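Local coordinates for protein putrescine aminotransferase (Halomonas elongata DSM 2581, PDB 6GWI) that probably transfers amino groups from amines such as putrescine to keto acceptors, using pyridoxal-5'-phosphate as cofactor in the manner of class-III aminotransferases, at residues B[231-236]-B[371-376]; B[362-367]-B[442-447]; B[378-383]-B[416-421]. All blocks are in the same frame, centred on the assembly; numbering follows the deposited sequence.

Contact 1. Residues B[231-236]-B[371-376]; sequences AIMPPE and RSLGLM
Arg371 reaches over to the backbone of Ala231 and binds its carbonyl oxygen: NE donates to Ala231 O at 2.8 Å with an almost straight N-H...O angle of 171°. The acceptor lies practically in the guanidinium plane. A second, weak bond runs from Arg371 NH2 to the same oxygen at 3.4 Å, so one carbonyl is gripped by two N-H groups of one edge. The remaining N-H groups are engaged as well: NH1 forms salt bridges to Glu369 and Glu380, and NH2 donates to Gly230 O. These partners together fix the rotation of the guanidinium, and the neighbouring carboxylates probably stabilise its positive charge.

Met233 fills the space beside the arginine stem. Its SD lies 3.6 Å from Arg371 CD, near the guanidinium plane, and the bend at chi2 (111°) carries CE on to 3.5 Å from Met376 O. That carbonyl accepts the Leu373 N-H, while Met376 N returns a bond to Leu373 O, closing the tight hairpin turn. Met376 lays CG and SD against Ala231 CB, each at 3.7 Å.

The 231-236 loop, which leads from strand 217-222 to helix 238-248, thus lies against strand 367-373 and the turn into strand 376-381. Ala231 also touches Ala378 and Ile420 on the next two strands, and Leu375 packs on helix 342-359.

Contact 2. Residues B[362-367]-B[442-447]; sequences VDHPIV and ALDETA
Leu443 is the first residue of the helical segment 442-447 to meet the loop. Its CB sits over one face of the His364 ring in a CH-pi contact, 3.6 Å from the centroid, while Pro365 CD lies against the opposite face. Farther out, Leu443 CD1 touches Val367 CG2 at 3.8 Å and CD2 meets Ile366 CD1.

Asp444 follows at the ring edge. Its CB leaves the helix away from the loop, but the carboxylate turns back and OD1 accepts from His364 NE2 at 2.7 Å. The N-H...O angle is a bent 135°, and OD1 is met on its anti side; ring and carboxylate planes are only 15° apart. Ile366 N donates to His364 ND1 at 3.2 Å, so both ring nitrogens are used, and the two bonds together probably fix the orientation of the ring.

Thr446 ties its OG1 to Ala442 O one turn back, leaving CG2 to pack 4.0 Å from Ile366 CD1. Ala447 closes the contact, its CB 3.7 Å from Ile366 CG2. With CG1 between the backbone N and the carbonyl carbon (chi1 59°), Ile366 directs CD1 and CG2 to the same helix turn.

The type I beta turn His364-Val367 is thus pinned to helix 429-450 by a His-carboxylate hydrogen bond. Leu443 also touches Leu379 and Leu381 of strand 376-381, helix-on-sheet packing consistent with the small C-terminal domain of fold-type I aminotransferases.

Contact 3. Residues B[378-383]-B[416-421]; sequences ALELVA and GDTMII
Leu379 and Met419 form the hydrogen-bonded pair at the middle of this antiparallel strand contact. Leu379 N donates to Met419 O and Met419 N to Leu379 O, both at 2.9 Å. The strand axes approach to 4.5 Å and run 166° apart. Ala378 with Ile420 and Glu380 with Thr418 are the flanking non-hydrogen-bonded pairs. The backbones are close enough for a CA-H...O contact from Ala378 CA to Met419 O at 3.0 Å.

The face carrying Ala378, Glu380, Thr418 and Ile420 combines close packing with a buried polar cluster. Glu380 bends at chi2 (-69°), swinging its carboxylate back to Thr418, whose OG1 donates to OE1 at 2.8 Å on the syn side, 29° out of plane. OE1 also forms a salt bridge to Arg390; OE2 forms one to Arg371 and a hydrogen bond with Tyr184 OH. Two arginines and two hydroxyls thus surround one buried carboxylate, consistent with a stable negative charge. Farther along the same face, Ala378 CB lies 4.0 Å from Thr418 CG2.

On the other face Leu379 and Met419 meet through their CB atoms, and Leu381 CD1 reaches Met419 SD at 4.0 Å. Toward the end marked by Asp417 the pairing thins to a single bond, Leu381 N to Asp417 O at 3.1 Å, with none returned from Asp417 N to Leu381 O. Asp417 is partly exposed and its OD1 turns outward from the pair to accept from Gly398 N; Gly416 beyond it is exposed.

Within the four-stranded antiparallel sheet these are the two inner strands, flanked by 367-373 and 413-415. Helix 397-407 packs on Leu381 and Met419, and helix 342-359 on Leu379 and Ile421.

Contacts 1 and 3, centres 13 Å apart, both reach the same antiparallel sheet, through neighbouring strands 367-373 and 376-381. Besides the salt bridge from Arg371 NH1 to Glu380 OE2 (2.8 Å), a probable backbone hydrogen bond joins Arg371 O to Ala378 N, also at 2.8 Å. Contact 2 lies farther out, about 27 Å from the centre of the chain, and its centre is 10 Å from that of contact 3. There Ile366 O and Val382 N probably hydrogen-bond, while Leu443 CD2 meets Leu381 CD2 at 3.6 Å. Pyridoxal-5'-phosphate lies near the opposite end of the series, about 9 Å from the side chain of Met376 and 10 Å from that of Ile420.

Contact 1. Residues B[231-236]-B[371-376]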
loop_
_atom_site.group_PDB
_atom_site.type_symbol
_atom_site.label_atom_id
_atom_site.label_comp_id
_atom_site.label_asym_id
_atom_site.label_seq_id
_atom_site.Cartn_x
_atom_site.Cartn_y
_atom_site.Cartn_z
ATOM N N ALA B 231 -12.312 -0.319 -19.984
ATOM C CA ALA B 231 -13.340 0.722 -19.966
ATOM C C ALA B 231 -14.671 0.179 -20.484
ATOM O O ALA B 231 -15.254 0.677 -21.448
ATOM C CB ALA B 231 -12.899 1.944 -20.777
ATOM N N ILE B 232 -15.141 -0.870 -19.819
ATOM C CA ILE B 232 -16.304 -1.629 -20.260
ATOM C C ILE B 232 -17.505 -1.124 -19.472
ATOM O O ILE B 232 -17.709 -1.501 -18.315
ATOM C CB ILE B 232 -16.097 -3.134 -20.073
ATOM C CG1 ILE B 232 -14.838 -3.576 -20.820
ATOM C CG2 ILE B 232 -17.320 -3.905 -20.557
ATOM C CD1 ILE B 232 -14.471 -5.012 -20.598
ATOM N N MET B 233 -18.299 -0.268 -20.090
ATOM C CA MET B 233 -19.565 0.132 -19.489
ATOM C C MET B 233 -20.596 -0.969 -19.709
ATOM O O MET B 233 -20.744 -1.453 -20.837
ATOM C CB MET B 233 -20.055 1.443 -20.092
ATOM C CG MET B 233 -19.061 2.583 -19.951
ATOM S SD MET B 233 -18.356 3.086 -21.530
ATOM C CE MET B 233 -16.918 4.009 -20.990
ATOM N N PRO B 234 -21.314 -1.396 -18.675
ATOM C CA PRO B 234 -22.279 -2.481 -18.851
ATOM C C PRO B 234 -23.530 -1.982 -19.546
ATOM O O PRO B 234 -23.770 -0.767 -19.617
ATOM C CB PRO B 234 -22.578 -2.921 -17.411
ATOM C CG PRO B 234 -22.417 -1.674 -16.618
ATOM C CD PRO B 234 -21.307 -0.890 -17.287
ATOM N N PRO B 235 -24.336 -2.884 -20.104
ATOM C CA PRO B 235 -25.658 -2.475 -20.593
ATOM C C PRO B 235 -26.463 -1.817 -19.482
ATOM O O PRO B 235 -26.260 -2.081 -18.295
ATOM C CB PRO B 235 -26.298 -3.789 -21.054
ATOM C CG PRO B 235 -25.156 -4.717 -21.305
ATOM C CD PRO B 235 -24.050 -4.307 -20.373
ATOM N N GLU B 236 -27.383 -0.937 -19.884
ATOM C CA GLU B 236 -28.198 -0.219 -18.911
ATOM C C GLU B 236 -29.068 -1.157 -18.087
ATOM O O GLU B 236 -29.495 -0.782 -16.988
ATOM C CB GLU B 236 -29.062 0.823 -19.623
ATOM C CG GLU B 236 -28.254 1.948 -20.254
ATOM C CD GLU B 236 -29.113 2.943 -21.011
ATOM O OE1 GLU B 236 -30.355 2.862 -20.907
ATOM O OE2 GLU B 236 -28.542 3.807 -21.710
ATOM N N ARG B 371 -17.416 4.087 -27.483
ATOM C CA ARG B 371 -18.251 4.260 -26.303
ATOM C C ARG B 371 -17.563 5.193 -25.319
ATOM O O ARG B 371 -16.335 5.210 -25.209
ATOM C CB ARG B 371 -18.548 2.914 -25.623
ATOM C CG ARG B 371 -17.305 2.153 -25.177
ATOM C CD ARG B 371 -17.670 0.918 -24.368
ATOM N NE ARG B 371 -16.483 0.202 -23.909
ATOM C CZ ARG B 371 -15.862 -0.752 -24.597
ATOM N NH1 ARG B 371 -16.314 -1.126 -25.788
ATOM N NH2 ARG B 371 -14.784 -1.338 -24.088
ATOM N N SER B 372 -18.365 5.961 -24.590
ATOM C CA SER B 372 -17.820 6.846 -23.576
ATOM C C SER B 372 -18.881 7.104 -22.521
ATOM O O SER B 372 -20.082 6.972 -22.769
ATOM C CB SER B 372 -17.325 8.168 -24.179
ATOM O OG SER B 372 -18.400 8.956 -24.659
ATOM N N LEU B 373 -18.415 7.464 -21.331
ATOM C CA LEU B 373 -19.277 7.876 -20.231
ATOM C C LEU B 373 -18.462 8.836 -19.381
ATOM O O LEU B 373 -17.353 8.492 -18.958
ATOM C CB LEU B 373 -19.752 6.678 -19.407
ATOM C CG LEU B 373 -20.610 6.996 -18.179
ATOM C CD1 LEU B 373 -21.854 7.789 -18.563
ATOM C CD2 LEU B 373 -20.996 5.720 -17.447
ATOM N N GLY B 374 -18.999 10.024 -19.132
ATOM C CA GLY B 374 -18.179 11.053 -18.518
ATOM C C GLY B 374 -16.931 11.264 -19.350
ATOM O O GLY B 374 -17.002 11.472 -20.566
ATOM N N LEU B 375 -15.767 11.215 -18.707
ATOM C CA LEU B 375 -14.488 11.313 -19.407
ATOM C C LEU B 375 -13.727 9.987 -19.371
ATOM O O LEU B 375 -12.511 9.949 -19.173
ATOM C CB LEU B 375 -13.645 12.448 -18.831
ATOM C CG LEU B 375 -14.166 13.851 -19.172
ATOM C CD1 LEU B 375 -13.384 14.923 -18.428
ATOM C CD2 LEU B 375 -14.133 14.124 -20.678
ATOM N N MET B 376 -14.446 8.887 -19.579
ATOM C CA MET B 376 -13.863 7.586 -19.880
ATOM C C MET B 376 -14.392 7.164 -21.242
ATOM O O MET B 376 -15.601 7.235 -21.484
ATOM C CB MET B 376 -14.225 6.537 -18.825
ATOM C CG MET B 376 -13.573 5.170 -19.050
ATOM S SD MET B 376 -14.128 3.885 -17.902
ATOM C CE MET B 376 -13.769 4.639 -16.318
#

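Contact 2. Residues B[362-367]-B[442-447]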
loop_
_atom_site.group_PDB
_atom_site.type_symbol
_atom_site.label_atom_id
_atom_site.label_comp_id
_atom_site.label_asym_id
_atom_site.label_seq_id
_atom_site.Cartn_x
_atom_site.Cartn_y
_atom_site.Cartn_z
ATOM N N VAL B 362 -16.600 6.572 -35.266
ATOM C CA VAL B 362 -17.250 5.292 -35.532
ATOM C C VAL B 362 -17.196 4.942 -37.013
ATOM O O VAL B 362 -17.250 3.762 -37.380
ATOM C CB VAL B 362 -18.705 5.305 -35.023
ATOM C CG1 VAL B 362 -18.752 5.653 -33.543
ATOM C CG2 VAL B 362 -19.555 6.277 -35.839
ATOM N N ASP B 363 -17.102 5.942 -37.886
ATOM C CA ASP B 363 -17.050 5.704 -39.322
ATOM C C ASP B 363 -15.640 5.424 -39.829
ATOM O O ASP B 363 -15.451 5.286 -41.042
ATOM C CB ASP B 363 -17.656 6.895 -40.080
ATOM C CG ASP B 363 -17.010 8.219 -39.718
ATOM O OD1 ASP B 363 -17.706 9.254 -39.793
ATOM O OD2 ASP B 363 -15.824 8.227 -39.326
ATOM N N HIS B 364 -14.650 5.338 -38.943
ATOM C CA HIS B 364 -13.296 5.029 -39.372
ATOM C C HIS B 364 -13.220 3.583 -39.866
ATOM O O HIS B 364 -13.953 2.716 -39.385
ATOM C CB HIS B 364 -12.311 5.235 -38.224
ATOM C CG HIS B 364 -10.876 5.185 -38.645
ATOM N ND1 HIS B 364 -10.198 4.000 -38.839
ATOM C CD2 HIS B 364 -9.984 6.172 -38.900
ATOM C CE1 HIS B 364 -8.956 4.259 -39.207
ATOM N NE2 HIS B 364 -8.799 5.569 -39.246
ATOM N N PRO B 365 -12.343 3.301 -40.834
ATOM C CA PRO B 365 -12.294 1.941 -41.394
ATOM C C PRO B 365 -12.087 0.820 -40.382
ATOM O O PRO B 365 -12.530 -0.304 -40.651
ATOM C CB PRO B 365 -11.121 2.021 -42.387
ATOM C CG PRO B 365 -10.965 3.482 -42.722
ATOM C CD PRO B 365 -11.778 4.299 -41.761
ATOM N N ILE B 366 -11.447 1.064 -39.232
ATOM C CA ILE B 366 -11.133 -0.020 -38.307
ATOM C C ILE B 366 -11.767 0.168 -36.931
ATOM O O ILE B 366 -11.399 -0.533 -35.989
ATOM C CB ILE B 366 -9.608 -0.226 -38.165
ATOM C CG1 ILE B 366 -8.920 1.044 -37.654
ATOM C CG2 ILE B 366 -9.003 -0.696 -39.483
ATOM C CD1 ILE B 366 -7.519 0.799 -37.100
ATOM N N VAL B 367 -12.727 1.073 -36.791
ATOM C CA VAL B 367 -13.410 1.278 -35.518
ATOM C C VAL B 367 -14.745 0.547 -35.580
ATOM O O VAL B 367 -15.655 0.959 -36.304
ATOM C CB VAL B 367 -13.601 2.768 -35.208
ATOM C CG1 VAL B 367 -14.378 2.951 -33.910
ATOM C CG2 VAL B 367 -12.248 3.462 -35.116
ATOM N N ALA B 442 -3.545 8.311 -35.750
ATOM C CA ALA B 442 -2.962 7.022 -35.392
ATOM C C ALA B 442 -3.798 5.872 -35.937
ATOM O O ALA B 442 -3.252 4.851 -36.370
ATOM C CB ALA B 442 -2.827 6.915 -33.873
ATOM N N LEU B 443 -5.124 6.016 -35.923
ATOM C CA LEU B 443 -5.977 4.985 -36.499
ATOM C C LEU B 443 -5.728 4.855 -37.996
ATOM O O LEU B 443 -5.633 3.741 -38.524
ATOM C CB LEU B 443 -7.445 5.299 -36.222
ATOM C CG LEU B 443 -7.925 5.175 -34.776
ATOM C CD1 LEU B 443 -9.302 5.809 -34.647
ATOM C CD2 LEU B 443 -7.959 3.725 -34.331
ATOM N N ASP B 444 -5.618 5.987 -38.698
ATOM C CA ASP B 444 -5.271 5.954 -40.113
ATOM C C ASP B 444 -3.976 5.182 -40.336
ATOM O O ASP B 444 -3.905 4.294 -41.193
ATOM C CB ASP B 444 -5.132 7.377 -40.659
ATOM C CG ASP B 444 -6.445 8.132 -40.679
ATOM O OD1 ASP B 444 -7.510 7.490 -40.568
ATOM O OD2 ASP B 444 -6.409 9.372 -40.815
ATOM N N GLU B 445 -2.930 5.518 -39.575
ATOM C CA GLU B 445 -1.638 4.865 -39.758
ATOM C C GLU B 445 -1.687 3.402 -39.337
ATOM O O GLU B 445 -0.990 2.567 -39.926
ATOM C CB GLU B 445 -0.552 5.615 -38.982
ATOM C CG GLU B 445 -0.234 6.996 -39.557
ATOM C CD GLU B 445 0.434 7.932 -38.560
ATOM O OE1 GLU B 445 0.592 7.554 -37.379
ATOM O OE2 GLU B 445 0.809 9.054 -38.966
ATOM N N THR B 446 -2.501 3.070 -38.331
ATOM C CA THR B 446 -2.670 1.674 -37.941
ATOM C C THR B 446 -3.325 0.872 -39.060
ATOM O O THR B 446 -2.848 -0.207 -39.429
ATOM C CB THR B 446 -3.509 1.581 -36.665
ATOM O OG1 THR B 446 -2.868 2.307 -35.609
ATOM C CG2 THR B 446 -3.692 0.125 -36.245
ATOM N N ALA B 447 -4.428 1.386 -39.609
ATOM C CA ALA B 447 -5.136 0.662 -40.657
ATOM C C ALA B 447 -4.251 0.452 -41.878
ATOM O O ALA B 447 -4.250 -0.632 -42.472
ATOM C CB ALA B 447 -6.413 1.408 -41.041
#

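Contact 3. Residues B[378-383]-B[416-421]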
loop_
_atom_site.group_PDB
_atom_site.type_symbol
_atom_site.label_atom_id
_atom_site.label_comp_id
_atom_site.label_asym_id
_atom_site.label_seq_id
_atom_site.Cartn_x
_atom_site.Cartn_y
_atom_site.Cartn_z
ATOM N N ALA B 378 -13.660 4.465 -24.936
ATOM C CA ALA B 378 -13.004 3.303 -25.517
ATOM C C ALA B 378 -13.380 3.168 -26.984
ATOM O O ALA B 378 -14.465 3.577 -27.406
ATOM C CB ALA B 378 -13.372 2.020 -24.764
ATOM N N LEU B 379 -12.459 2.588 -27.755
ATOM C CA LEU B 379 -12.701 2.190 -29.133
ATOM C C LEU B 379 -12.424 0.699 -29.286
ATOM O O LEU B 379 -11.506 0.162 -28.658
ATOM C CB LEU B 379 -11.809 2.948 -30.122
ATOM C CG LEU B 379 -11.776 4.473 -30.082
ATOM C CD1 LEU B 379 -10.666 4.978 -30.992
ATOM C CD2 LEU B 379 -13.120 5.065 -30.488
ATOM N N GLU B 380 -13.218 0.038 -30.124
ATOM C CA GLU B 380 -13.030 -1.373 -30.449
ATOM C C GLU B 380 -12.493 -1.446 -31.874
ATOM O O GLU B 380 -13.191 -1.075 -32.825
ATOM C CB GLU B 380 -14.336 -2.152 -30.312
ATOM C CG GLU B 380 -14.945 -2.150 -28.914
ATOM C CD GLU B 380 -14.136 -2.949 -27.909
ATOM O OE1 GLU B 380 -13.049 -3.448 -28.265
ATOM O OE2 GLU B 380 -14.593 -3.086 -26.755
ATOM N N LEU B 381 -11.258 -1.916 -32.022
ATOM C CA LEU B 381 -10.660 -2.073 -33.340
ATOM C C LEU B 381 -11.085 -3.409 -33.937
ATOM O O LEU B 381 -11.026 -4.445 -33.266
ATOM C CB LEU B 381 -9.138 -1.981 -33.249
ATOM C CG LEU B 381 -8.572 -0.725 -32.577
ATOM C CD1 LEU B 381 -7.052 -0.699 -32.693
ATOM C CD2 LEU B 381 -9.175 0.549 -33.154
ATOM N N VAL B 382 -11.528 -3.382 -35.195
ATOM C CA VAL B 382 -11.956 -4.582 -35.903
ATOM C C VAL B 382 -11.356 -4.580 -37.301
ATOM O O VAL B 382 -11.070 -3.525 -37.875
ATOM C CB VAL B 382 -13.498 -4.694 -35.993
ATOM C CG1 VAL B 382 -14.121 -4.697 -34.605
ATOM C CG2 VAL B 382 -14.069 -3.570 -36.855
ATOM N N ALA B 383 -11.168 -5.782 -37.849
ATOM C CA ALA B 383 -10.735 -5.938 -39.231
ATOM C C ALA B 383 -11.902 -5.916 -40.211
ATOM O O ALA B 383 -11.727 -5.496 -41.361
ATOM C CB ALA B 383 -9.957 -7.249 -39.390
ATOM N N GLY B 416 -5.729 -5.428 -25.119
ATOM C CA GLY B 416 -5.908 -6.195 -26.339
ATOM C C GLY B 416 -6.113 -5.245 -27.505
ATOM O O GLY B 416 -5.273 -4.381 -27.789
ATOM N N ASP B 417 -7.256 -5.375 -28.181
ATOM C CA ASP B 417 -7.603 -4.520 -29.309
ATOM C C ASP B 417 -8.640 -3.463 -28.935
ATOM O O ASP B 417 -9.386 -2.985 -29.796
ATOM C CB ASP B 417 -8.102 -5.371 -30.477
ATOM C CG ASP B 417 -6.974 -6.091 -31.205
ATOM O OD1 ASP B 417 -5.791 -5.814 -30.911
ATOM O OD2 ASP B 417 -7.272 -6.939 -32.072
ATOM N N THR B 418 -8.701 -3.096 -27.656
ATOM C CA THR B 418 -9.548 -2.015 -27.167
ATOM C C THR B 418 -8.663 -0.832 -26.789
ATOM O O THR B 418 -7.752 -0.977 -25.970
ATOM C CB THR B 418 -10.373 -2.464 -25.959
ATOM O OG1 THR B 418 -11.119 -3.639 -26.298
ATOM C CG2 THR B 418 -11.326 -1.360 -25.510
ATOM N N MET B 419 -8.923 0.325 -27.389
ATOM C CA MET B 419 -8.246 1.560 -27.015
ATOM C C MET B 419 -9.050 2.251 -25.920
ATOM O O MET B 419 -10.281 2.198 -25.923
ATOM C CB MET B 419 -8.099 2.482 -28.225
ATOM C CG MET B 419 -7.522 1.807 -29.469
ATOM S SD MET B 419 -5.966 0.936 -29.189
ATOM C CE MET B 419 -4.892 2.279 -28.687
ATOM N N ILE B 420 -8.354 2.879 -24.968
ATOM C CA ILE B 420 -9.005 3.502 -23.821
ATOM C C ILE B 420 -8.388 4.868 -23.550
ATOM O O ILE B 420 -7.187 5.080 -23.745
ATOM C CB ILE B 420 -8.917 2.611 -22.554
ATOM C CG1 ILE B 420 -7.454 2.344 -22.186
ATOM C CG2 ILE B 420 -9.669 1.301 -22.768
ATOM C CD1 ILE B 420 -7.272 1.622 -20.866
ATOM N N ILE B 421 -9.223 5.798 -23.082
ATOM C CA ILE B 421 -8.766 7.111 -22.648
ATOM C C ILE B 421 -9.431 7.442 -21.319
ATOM O O ILE B 421 -10.530 6.968 -21.015
ATOM C CB ILE B 421 -9.063 8.222 -23.682
ATOM C CG1 ILE B 421 -10.557 8.286 -24.004
ATOM C CG2 ILE B 421 -8.251 7.994 -24.948
ATOM C CD1 ILE B 421 -10.977 9.582 -24.657
#